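Local coordinates for protein ornithine cyclodeaminase (Methanococcus maripaludis S2, PDB 3C2Q) that converts L-ornithine to L-proline with release of ammonia, using NAD(+) as its cofactor, at residues I43-V53 with K61-V71; I208-I217 with D249-I257. One frame throughout, in Å; residues are numbered along the deposited sequence.

Contact 1 (I43-V53 with K61-V71)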
loop_
_atom_site.group_PDB
_atom_site.type_symbol
_atom_site.label_atom_id
_atom_site.label_comp_id
_atom_site.label_asym_id
_atom_site.label_seq_id
_atom_site.Cartn_x
_atom_site.Cartn_y
_atom_site.Cartn_z
ATOM N N ILE B 43 -13.456 2.325 -43.212
ATOM C CA ILE B 43 -12.360 3.256 -43.105
ATOM C C ILE B 43 -11.659 3.009 -41.763
ATOM O O ILE B 43 -12.322 2.896 -40.746
ATOM C CB ILE B 43 -12.858 4.722 -43.130
ATOM C CG1 ILE B 43 -13.569 5.045 -44.458
ATOM C CG2 ILE B 43 -11.674 5.677 -42.930
ATOM C CD1 ILE B 43 -13.960 6.507 -44.568
ATOM N N GLU B 44 -10.336 2.945 -41.763
ATOM C CA GLU B 44 -9.592 2.756 -40.507
ATOM C C GLU B 44 -9.461 4.097 -39.807
ATOM O O GLU B 44 -8.892 5.031 -40.364
ATOM C CB GLU B 44 -8.214 2.160 -40.773
ATOM C CG GLU B 44 -8.258 0.911 -41.672
ATOM C CD GLU B 44 -6.951 0.093 -41.640
ATOM O OE1 GLU B 44 -5.958 0.530 -40.993
ATOM O OE2 GLU B 44 -6.936 -1.002 -42.255
ATOM N N VAL B 45 -9.991 4.201 -38.585
ATOM C CA VAL B 45 -9.886 5.453 -37.823
ATOM C C VAL B 45 -8.448 5.650 -37.305
ATOM O O VAL B 45 -7.934 4.823 -36.530
ATOM C CB VAL B 45 -10.918 5.511 -36.674
ATOM C CG1 VAL B 45 -10.865 6.849 -35.978
ATOM C CG2 VAL B 45 -12.348 5.234 -37.210
ATOM N N ALA B 46 -7.821 6.752 -37.717
ATOM C CA ALA B 46 -6.456 7.059 -37.345
ATOM C C ALA B 46 -6.334 7.325 -35.831
ATOM O O ALA B 46 -7.193 7.969 -35.225
ATOM C CB ALA B 46 -5.940 8.264 -38.137
ATOM N N ASN B 47 -5.238 6.828 -35.259
ATOM C CA ASN B 47 -4.741 7.247 -33.929
ATOM C C ASN B 47 -5.664 6.825 -32.767
ATOM O O ASN B 47 -6.107 7.681 -31.999
ATOM C CB ASN B 47 -4.510 8.775 -33.884
ATOM C CG ASN B 47 -3.596 9.280 -35.000
ATOM O OD1 ASN B 47 -2.572 8.668 -35.319
ATOM N ND2 ASN B 47 -3.957 10.424 -35.580
ATOM N N PRO B 48 -5.933 5.519 -32.629
ATOM C CA PRO B 48 -6.858 5.059 -31.607
ATOM C C PRO B 48 -6.426 5.580 -30.215
ATOM O O PRO B 48 -5.235 5.609 -29.938
ATOM C CB PRO B 48 -6.782 3.536 -31.694
ATOM C CG PRO B 48 -5.668 3.203 -32.594
ATOM C CD PRO B 48 -5.388 4.407 -33.435
ATOM N N LYS B 49 -7.394 6.018 -29.401
ATOM C CA LYS B 49 -7.153 6.694 -28.110
ATOM C C LYS B 49 -8.520 6.791 -27.459
ATOM O O LYS B 49 -9.488 7.119 -28.143
ATOM C CB LYS B 49 -6.567 8.094 -28.344
ATOM C CG LYS B 49 -6.271 8.948 -27.075
ATOM C CD LYS B 49 -7.204 10.159 -26.960
ATOM C CE LYS B 49 -7.005 10.972 -25.681
ATOM N NZ LYS B 49 -7.507 10.256 -24.457
HETATM N N MSE B 50 -8.608 6.519 -26.148
HETATM C CA MSE B 50 -9.892 6.419 -25.445
HETATM C C MSE B 50 -10.507 7.779 -25.145
HETATM O O MSE B 50 -9.801 8.801 -25.144
HETATM C CB MSE B 50 -9.680 5.669 -24.108
HETATM C CG MSE B 50 -8.938 6.503 -23.081
HETATM SE SE MSE B 50 -8.839 5.508 -21.355
HETATM C CE MSE B 50 -7.526 4.156 -21.890
ATOM N N ASP B 51 -11.801 7.795 -24.811
ATOM C CA ASP B 51 -12.436 9.005 -24.272
ATOM C C ASP B 51 -12.315 10.187 -25.244
ATOM O O ASP B 51 -12.153 11.352 -24.844
ATOM C CB ASP B 51 -11.828 9.367 -22.886
ATOM C CG ASP B 51 -12.106 8.318 -21.829
ATOM O OD1 ASP B 51 -13.023 7.465 -21.998
ATOM O OD2 ASP B 51 -11.412 8.354 -20.782
ATOM N N ALA B 52 -12.372 9.867 -26.533
ATOM C CA ALA B 52 -12.320 10.869 -27.579
ATOM C C ALA B 52 -13.444 10.592 -28.608
ATOM O O ALA B 52 -14.302 9.731 -28.407
ATOM C CB ALA B 52 -10.939 10.876 -28.249
ATOM N N VAL B 53 -13.458 11.352 -29.693
ATOM C CA VAL B 53 -14.538 11.146 -30.666
ATOM C C VAL B 53 -13.975 10.771 -32.032
ATOM O O VAL B 53 -12.786 10.966 -32.326
ATOM C CB VAL B 53 -15.523 12.363 -30.786
ATOM C CG1 VAL B 53 -16.158 12.675 -29.454
ATOM C CG2 VAL B 53 -14.816 13.557 -31.317
ATOM N N LYS B 61 -12.171 9.813 -47.682
ATOM C CA LYS B 61 -12.167 8.409 -47.233
ATOM C C LYS B 61 -11.167 8.196 -46.069
ATOM O O LYS B 61 -10.326 7.294 -46.084
ATOM C CB LYS B 61 -11.888 7.440 -48.390
ATOM C CG LYS B 61 -12.949 7.504 -49.483
ATOM C CD LYS B 61 -12.517 6.770 -50.716
ATOM C CE LYS B 61 -13.725 6.619 -51.640
ATOM N NZ LYS B 61 -13.574 5.437 -52.538
ATOM N N ARG B 62 -11.267 9.079 -45.084
ATOM C CA ARG B 62 -10.478 8.959 -43.863
ATOM C C ARG B 62 -11.289 9.362 -42.637
ATOM O O ARG B 62 -12.345 9.992 -42.750
ATOM C CB ARG B 62 -9.141 9.713 -43.968
ATOM C CG ARG B 62 -9.239 11.215 -44.051
ATOM C CD ARG B 62 -7.842 11.844 -44.114
ATOM N NE ARG B 62 -7.938 13.307 -44.145
ATOM C CZ ARG B 62 -7.914 14.105 -43.074
ATOM N NH1 ARG B 62 -7.762 13.597 -41.845
ATOM N NH2 ARG B 62 -8.037 15.419 -43.236
ATOM N N ALA B 63 -10.800 8.947 -41.464
ATOM C CA ALA B 63 -11.399 9.327 -40.195
ATOM C C ALA B 63 -10.267 9.354 -39.170
ATOM O O ALA B 63 -9.253 8.680 -39.341
ATOM C CB ALA B 63 -12.513 8.354 -39.781
ATOM N N GLU B 64 -10.427 10.185 -38.147
ATOM C CA GLU B 64 -9.425 10.269 -37.094
ATOM C C GLU B 64 -10.088 10.416 -35.712
ATOM O O GLU B 64 -11.254 10.831 -35.589
ATOM C CB GLU B 64 -8.407 11.376 -37.383
ATOM C CG GLU B 64 -8.938 12.762 -37.210
ATOM C CD GLU B 64 -7.841 13.776 -37.407
ATOM O OE1 GLU B 64 -6.987 13.960 -36.501
ATOM O OE2 GLU B 64 -7.812 14.372 -38.497
ATOM N N THR B 65 -9.323 10.043 -34.695
ATOM C CA THR B 65 -9.756 10.122 -33.306
ATOM C C THR B 65 -9.299 11.483 -32.801
ATOM O O THR B 65 -8.077 11.730 -32.691
ATOM C CB THR B 65 -9.078 9.003 -32.436
ATOM O OG1 THR B 65 -9.303 7.717 -33.011
ATOM C CG2 THR B 65 -9.634 9.010 -30.991
ATOM N N LYS B 66 -10.266 12.351 -32.493
ATOM C CA LYS B 66 -10.009 13.701 -32.004
ATOM C C LYS B 66 -10.503 13.857 -30.574
ATOM O O LYS B 66 -11.603 13.436 -30.237
ATOM C CB LYS B 66 -10.760 14.759 -32.842
ATOM C CG LYS B 66 -10.213 15.045 -34.231
ATOM C CD LYS B 66 -10.770 16.412 -34.640
ATOM C CE LYS B 66 -10.348 16.863 -36.041
ATOM N NZ LYS B 66 -10.924 18.259 -36.299
ATOM N N VAL B 67 -9.701 14.507 -29.748
ATOM C CA VAL B 67 -10.162 14.879 -28.422
ATOM C C VAL B 67 -11.198 15.984 -28.612
ATOM O O VAL B 67 -11.123 16.733 -29.593
ATOM C CB VAL B 67 -9.009 15.329 -27.499
ATOM C CG1 VAL B 67 -8.057 14.138 -27.273
ATOM C CG2 VAL B 67 -8.210 16.485 -28.106
ATOM N N ILE B 68 -12.133 16.066 -27.672
ATOM C CA ILE B 68 -13.251 16.977 -27.755
ATOM C C ILE B 68 -12.811 18.440 -27.932
ATOM O O ILE B 68 -13.435 19.165 -28.681
ATOM C CB ILE B 68 -14.264 16.768 -26.581
ATOM C CG1 ILE B 68 -15.502 17.653 -26.762
ATOM C CG2 ILE B 68 -13.586 17.061 -25.210
ATOM C CD1 ILE B 68 -16.631 17.415 -25.726
ATOM N N ARG B 69 -11.725 18.864 -27.299
ATOM C CA ARG B 69 -11.303 20.241 -27.448
ATOM C C ARG B 69 -10.708 20.576 -28.829
ATOM O O ARG B 69 -10.504 21.749 -29.148
ATOM C CB ARG B 69 -10.344 20.652 -26.331
ATOM C CG ARG B 69 -8.938 20.271 -26.582
ATOM C CD ARG B 69 -8.028 20.687 -25.451
ATOM N NE ARG B 69 -7.228 19.512 -25.184
ATOM C CZ ARG B 69 -6.089 19.241 -25.792
ATOM N NH1 ARG B 69 -5.546 20.130 -26.631
ATOM N NH2 ARG B 69 -5.469 18.104 -25.513
ATOM N N LYS B 70 -10.410 19.563 -29.639
ATOM C CA LYS B 70 -9.967 19.826 -31.006
ATOM C C LYS B 70 -11.080 19.677 -32.054
ATOM O O LYS B 70 -10.844 19.935 -33.230
ATOM C CB LYS B 70 -8.767 18.967 -31.379
ATOM C CG LYS B 70 -7.463 19.433 -30.695
ATOM C CD LYS B 70 -6.310 18.579 -31.153
ATOM C CE LYS B 70 -5.073 18.764 -30.292
ATOM N NZ LYS B 70 -4.536 20.135 -30.395
ATOM N N VAL B 71 -12.278 19.273 -31.630
ATOM C CA VAL B 71 -13.418 19.180 -32.564
ATOM C C VAL B 71 -13.890 20.586 -32.989
ATOM O O VAL B 71 -14.111 21.452 -32.138
ATOM C CB VAL B 71 -14.568 18.330 -31.993
ATOM C CG1 VAL B 71 -15.814 18.318 -32.951
ATOM C CG2 VAL B 71 -14.095 16.903 -31.750
HETATM O O HOH W 1 -8.428 7.119 -41.930
HETATM O O HOH W 2 -6.054 12.147 -34.483
HETATM O O HOH W 3 -12.070 14.005 -25.656
#
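T65 is the bump around which residues 43-53 wrap. With OG1 beside the backbone N (chi1 -54°), CG2 falls anti to that N and pushes into a hollow walled by the carbonyl of K49 and the methyl of A52, with CG2 3.6 Å from A52 CB. Its CB lies against N47 O, and OG1 lies 3.1 Å from A46 O, with V45 CG1 packed against it; the V45 and T65 side chains cross at about a right angle. I43 straddles the start of the other segment: CG2 rests on R62 CA at 3.6 Å, while CD1 reaches over the backbone of K61. A63 offers only a methyl, and V45 CG2 and I43 CG2 close on it from two sides.

The backbone changes direction halfway. Strands 41-46 and 62-66 run parallel, A46 N giving a nearly straight bond to A63 O and A46 O taking T65 N in its carbonyl plane. After the turn through K49 to A52 the chain comes back on the same partner, and V53 pairs antiparallel with K66, V53 N to K66 O 2.8 Å and K66 N to V53 O 2.9 Å. Strand 62-66 thus sits between 41-46 and 53-57 in the mixed sheet of the ArgZ-like first region. A water bonded to N47 ND2, E64 OE1 and T65 O bridges the segments beside the parallel pairing.

Beyond it, the bent chain of K49 lays CE against V67 CG1 (3.7 Å) before NZ ends on the carbonyls of M50 and N291. V53 CG2, lodged between its own backbone N and carbonyl carbon, presses V71 CG2 at 3.5 Å, a tight fit, and L22 packs on V53 as well. R268 reaches in from helix 260-271 to bond the carbonyls of N47 and T65.

Contact 2 (I208-I217 with D249-I257); sequences INAINDAGNI and DDGPIPDVI
Helix 203-214 brings I208, I211 and N212 up to an irregular loop, D249-I257, whose nearest alpha carbons are paired N212 with I253 and N216 with P254. Just past the helix, G215 breaks away with a positive phi of 112°, N216 then serves as N-cap of the next helix, its OD1 bonded to N219 N, and the loop answers with a type I beta turn from I253 to V256.

I253 fills the groove between these two helices. Its CG2 lies against I211 CB at 3.8 Å, and its CG1, set between the backbone N and the carbonyl carbon (chi1 54°), carries CD1 the other way to meet I217 CD1 at 3.6 Å. I208 lays CG2 on the carbonyl oxygen of G251, 3.3 Å away; a side chain on that glycine would run into the same methyl. The P254 ring packs against the chain just past the helix, CB and CG each 3.2 Å from G215 O and CD near N212 OD1. The amide of N212 is joined to P252 O by two waters, one at ND2 and one at OD1, while ND2 also bonds S20 O of the second subunit.

D255 OD2 accepts I217 N at 3.0 Å through its syn lone pair, and OD1 is held by Y241 OH. Replacing D255 by alanine is likely to leave the I217 amide and the Y241 hydroxyl without this acceptor, and the turn less firmly tied to helix 217-222. N171, an NAD(+) residue by similarity, bonds both I253 N and G251 O, next to D250 of the same predicted site. With its carboxylate set at the amino end of helix 217-222, D255 would probably be stabilised in its charged form, pinning a loop that borders the probable cofactor pocket.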
loop_
_atom_site.group_PDB
_atom_site.type_symbol
_atom_site.label_atom_id
_atom_site.label_comp_id
_atom_site.label_asym_id
_atom_site.label_seq_id
_atom_site.Cartn_x
_atom_site.Cartn_y
_atom_site.Cartn_z
ATOM N N ILE B 208 18.941 23.264 -10.712
ATOM C CA ILE B 208 17.977 24.042 -11.515
ATOM C C ILE B 208 18.656 25.375 -11.942
ATOM O O ILE B 208 18.569 25.771 -13.099
ATOM C CB ILE B 208 16.697 24.324 -10.703
ATOM C CG1 ILE B 208 15.904 23.008 -10.479
ATOM C CG2 ILE B 208 15.775 25.409 -11.404
ATOM C CD1 ILE B 208 14.888 23.087 -9.293
ATOM N N ASN B 209 19.312 26.032 -10.993
ATOM C CA ASN B 209 20.000 27.331 -11.259
ATOM C C ASN B 209 21.017 27.184 -12.391
ATOM O O ASN B 209 21.096 28.014 -13.292
ATOM C CB ASN B 209 20.662 27.844 -9.981
ATOM C CG ASN B 209 20.865 29.348 -10.005
ATOM O OD1 ASN B 209 20.024 30.070 -10.535
ATOM N ND2 ASN B 209 21.965 29.828 -9.418
ATOM N N ALA B 210 21.746 26.077 -12.381
ATOM C CA ALA B 210 22.756 25.793 -13.395
ATOM C C ALA B 210 22.162 25.631 -14.784
ATOM O O ALA B 210 22.714 26.145 -15.783
ATOM C CB ALA B 210 23.608 24.561 -12.983
ATOM N N ILE B 211 20.997 24.977 -14.868
ATOM C CA ILE B 211 20.352 24.793 -16.156
ATOM C C ILE B 211 19.703 26.105 -16.627
ATOM O O ILE B 211 19.796 26.415 -17.821
ATOM C CB ILE B 211 19.312 23.606 -16.186
ATOM C CG1 ILE B 211 19.977 22.279 -15.758
ATOM C CG2 ILE B 211 18.677 23.436 -17.588
ATOM C CD1 ILE B 211 21.157 21.847 -16.633
ATOM N N ASN B 212 19.038 26.834 -15.727
ATOM C CA ASN B 212 18.515 28.153 -16.048
ATOM C C ASN B 212 19.629 29.053 -16.615
ATOM O O ASN B 212 19.445 29.669 -17.649
ATOM C CB ASN B 212 17.882 28.815 -14.836
ATOM C CG ASN B 212 16.500 28.233 -14.510
ATOM O OD1 ASN B 212 15.973 27.416 -15.267
ATOM N ND2 ASN B 212 15.931 28.646 -13.395
ATOM N N ASP B 213 20.784 29.046 -15.955
ATOM C CA ASP B 213 21.965 29.823 -16.392
ATOM C C ASP B 213 22.454 29.403 -17.769
ATOM O O ASP B 213 22.676 30.241 -18.666
ATOM C CB ASP B 213 23.090 29.712 -15.353
ATOM C CG ASP B 213 24.214 30.749 -15.588
ATOM O OD1 ASP B 213 23.921 31.818 -16.136
ATOM O OD2 ASP B 213 25.361 30.486 -15.214
ATOM N N ALA B 214 22.581 28.099 -17.974
ATOM C CA ALA B 214 22.990 27.592 -19.271
ATOM C C ALA B 214 21.994 27.946 -20.362
ATOM O O ALA B 214 22.393 28.131 -21.522
ATOM C CB ALA B 214 23.228 26.081 -19.222
ATOM N N GLY B 215 20.701 27.994 -20.017
ATOM C CA GLY B 215 19.625 28.316 -20.995
ATOM C C GLY B 215 18.660 27.181 -21.338
ATOM O O GLY B 215 17.519 27.419 -21.719
ATOM N N ASN B 216 19.149 25.946 -21.250
ATOM C CA ASN B 216 18.379 24.724 -21.449
ATOM C C ASN B 216 19.342 23.573 -21.212
ATOM O O ASN B 216 20.539 23.814 -20.939
ATOM C CB ASN B 216 17.671 24.648 -22.821
ATOM C CG ASN B 216 18.625 24.878 -24.024
ATOM O OD1 ASN B 216 19.732 24.352 -24.082
ATOM N ND2 ASN B 216 18.156 25.645 -24.993
ATOM N N ILE B 217 18.828 22.340 -21.250
ATOM C CA ILE B 217 19.679 21.158 -21.057
ATOM C C ILE B 217 20.758 21.017 -22.150
ATOM O O ILE B 217 21.948 20.812 -21.832
ATOM C CB ILE B 217 18.841 19.864 -20.948
ATOM C CG1 ILE B 217 18.031 19.899 -19.637
ATOM C CG2 ILE B 217 19.743 18.608 -21.036
ATOM C CD1 ILE B 217 17.006 18.805 -19.557
ATOM N N ASP B 249 6.013 22.508 -9.474
ATOM C CA ASP B 249 7.275 23.136 -9.908
ATOM C C ASP B 249 7.436 24.634 -9.546
ATOM O O ASP B 249 6.829 25.511 -10.180
ATOM C CB ASP B 249 7.413 23.012 -11.438
ATOM C CG ASP B 249 7.268 21.603 -11.945
ATOM O OD1 ASP B 249 7.495 20.656 -11.174
ATOM O OD2 ASP B 249 6.956 21.427 -13.140
ATOM N N ASP B 250 8.277 24.959 -8.571
ATOM C CA ASP B 250 8.662 26.391 -8.343
ATOM C C ASP B 250 9.840 26.845 -9.261
ATOM O O ASP B 250 10.026 28.087 -9.537
ATOM C CB ASP B 250 9.028 26.632 -6.868
ATOM C CG ASP B 250 10.267 25.847 -6.455
ATOM O OD1 ASP B 250 11.430 26.349 -6.630
ATOM O OD2 ASP B 250 10.071 24.689 -5.999
ATOM N N GLY B 251 10.621 25.851 -9.725
ATOM C CA GLY B 251 11.758 26.106 -10.588
ATOM C C GLY B 251 11.799 25.219 -11.805
ATOM O O GLY B 251 12.727 24.404 -11.938
ATOM N N PRO B 252 10.830 25.381 -12.741
ATOM C CA PRO B 252 10.910 24.484 -13.869
ATOM C C PRO B 252 12.083 24.954 -14.715
ATOM O O PRO B 252 12.248 26.159 -14.884
ATOM C CB PRO B 252 9.599 24.743 -14.634
ATOM C CG PRO B 252 9.248 26.121 -14.293
ATOM C CD PRO B 252 9.727 26.347 -12.862
ATOM N N ILE B 253 12.848 24.033 -15.268
ATOM C CA ILE B 253 13.919 24.397 -16.191
ATOM C C ILE B 253 13.344 24.789 -17.562
ATOM O O ILE B 253 12.163 24.534 -17.855
ATOM C CB ILE B 253 14.983 23.263 -16.308
ATOM C CG1 ILE B 253 14.307 21.937 -16.685
ATOM C CG2 ILE B 253 15.769 23.178 -14.984
ATOM C CD1 ILE B 253 15.205 20.885 -17.287
ATOM N N PRO B 254 14.154 25.469 -18.392
ATOM C CA PRO B 254 13.548 26.002 -19.615
ATOM C C PRO B 254 12.936 24.946 -20.543
ATOM O O PRO B 254 11.999 25.265 -21.269
ATOM C CB PRO B 254 14.714 26.763 -20.280
ATOM C CG PRO B 254 15.656 27.104 -19.100
ATOM C CD PRO B 254 15.572 25.871 -18.243
ATOM N N ASP B 255 13.420 23.704 -20.509
ATOM C CA ASP B 255 12.882 22.653 -21.375
ATOM C C ASP B 255 11.416 22.245 -21.058
ATOM O O ASP B 255 10.757 21.605 -21.876
ATOM C CB ASP B 255 13.753 21.380 -21.316
ATOM C CG ASP B 255 15.224 21.627 -21.699
ATOM O OD1 ASP B 255 15.708 20.963 -22.651
ATOM O OD2 ASP B 255 15.887 22.433 -21.022
ATOM N N VAL B 256 10.923 22.608 -19.875
ATOM C CA VAL B 256 9.620 22.141 -19.396
ATOM C C VAL B 256 8.488 22.851 -20.149
ATOM O O VAL B 256 8.539 24.082 -20.326
ATOM C CB VAL B 256 9.525 22.366 -17.862
ATOM C CG1 VAL B 256 8.064 22.266 -17.353
ATOM C CG2 VAL B 256 10.430 21.323 -17.137
ATOM N N ILE B 257 7.501 22.079 -20.607
ATOM C CA ILE B 257 6.286 22.614 -21.220
ATOM C C ILE B 257 5.286 22.859 -20.106
ATOM O O ILE B 257 4.793 21.906 -19.490
ATOM C CB ILE B 257 5.734 21.605 -22.259
ATOM C CG1 ILE B 257 6.819 21.325 -23.315
ATOM C CG2 ILE B 257 4.381 22.092 -22.867
ATOM C CD1 ILE B 257 6.407 20.316 -24.369
HETATM O O HOH W 4 12.932 28.193 -13.435
HETATM O O HOH W 5 13.537 28.328 -16.530
#

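Both segments of contact 1 come ahead of contact 2 in the chain. Within one chain their centres lie 35 Å apart and the nearest atoms are about 11 Å apart. The first belongs to the mixed sheet of the ArgZ-like first region; the second lies in the Rossmann-fold region, where the loop leads from strand 241-244 of the parallel sheet into helix 260-271. That helix links the two neighbourhoods, since R268 and D265 bond residues of contact 1 while I257 packs on its early turns. Across the subunit boundary, however, the same regions pack together: I68 and R69 of one chain lie on N209 and P252 of the second subunit, so the assembly brings one chain's sheet region against its partner's loop that probably borders the NAD(+) site.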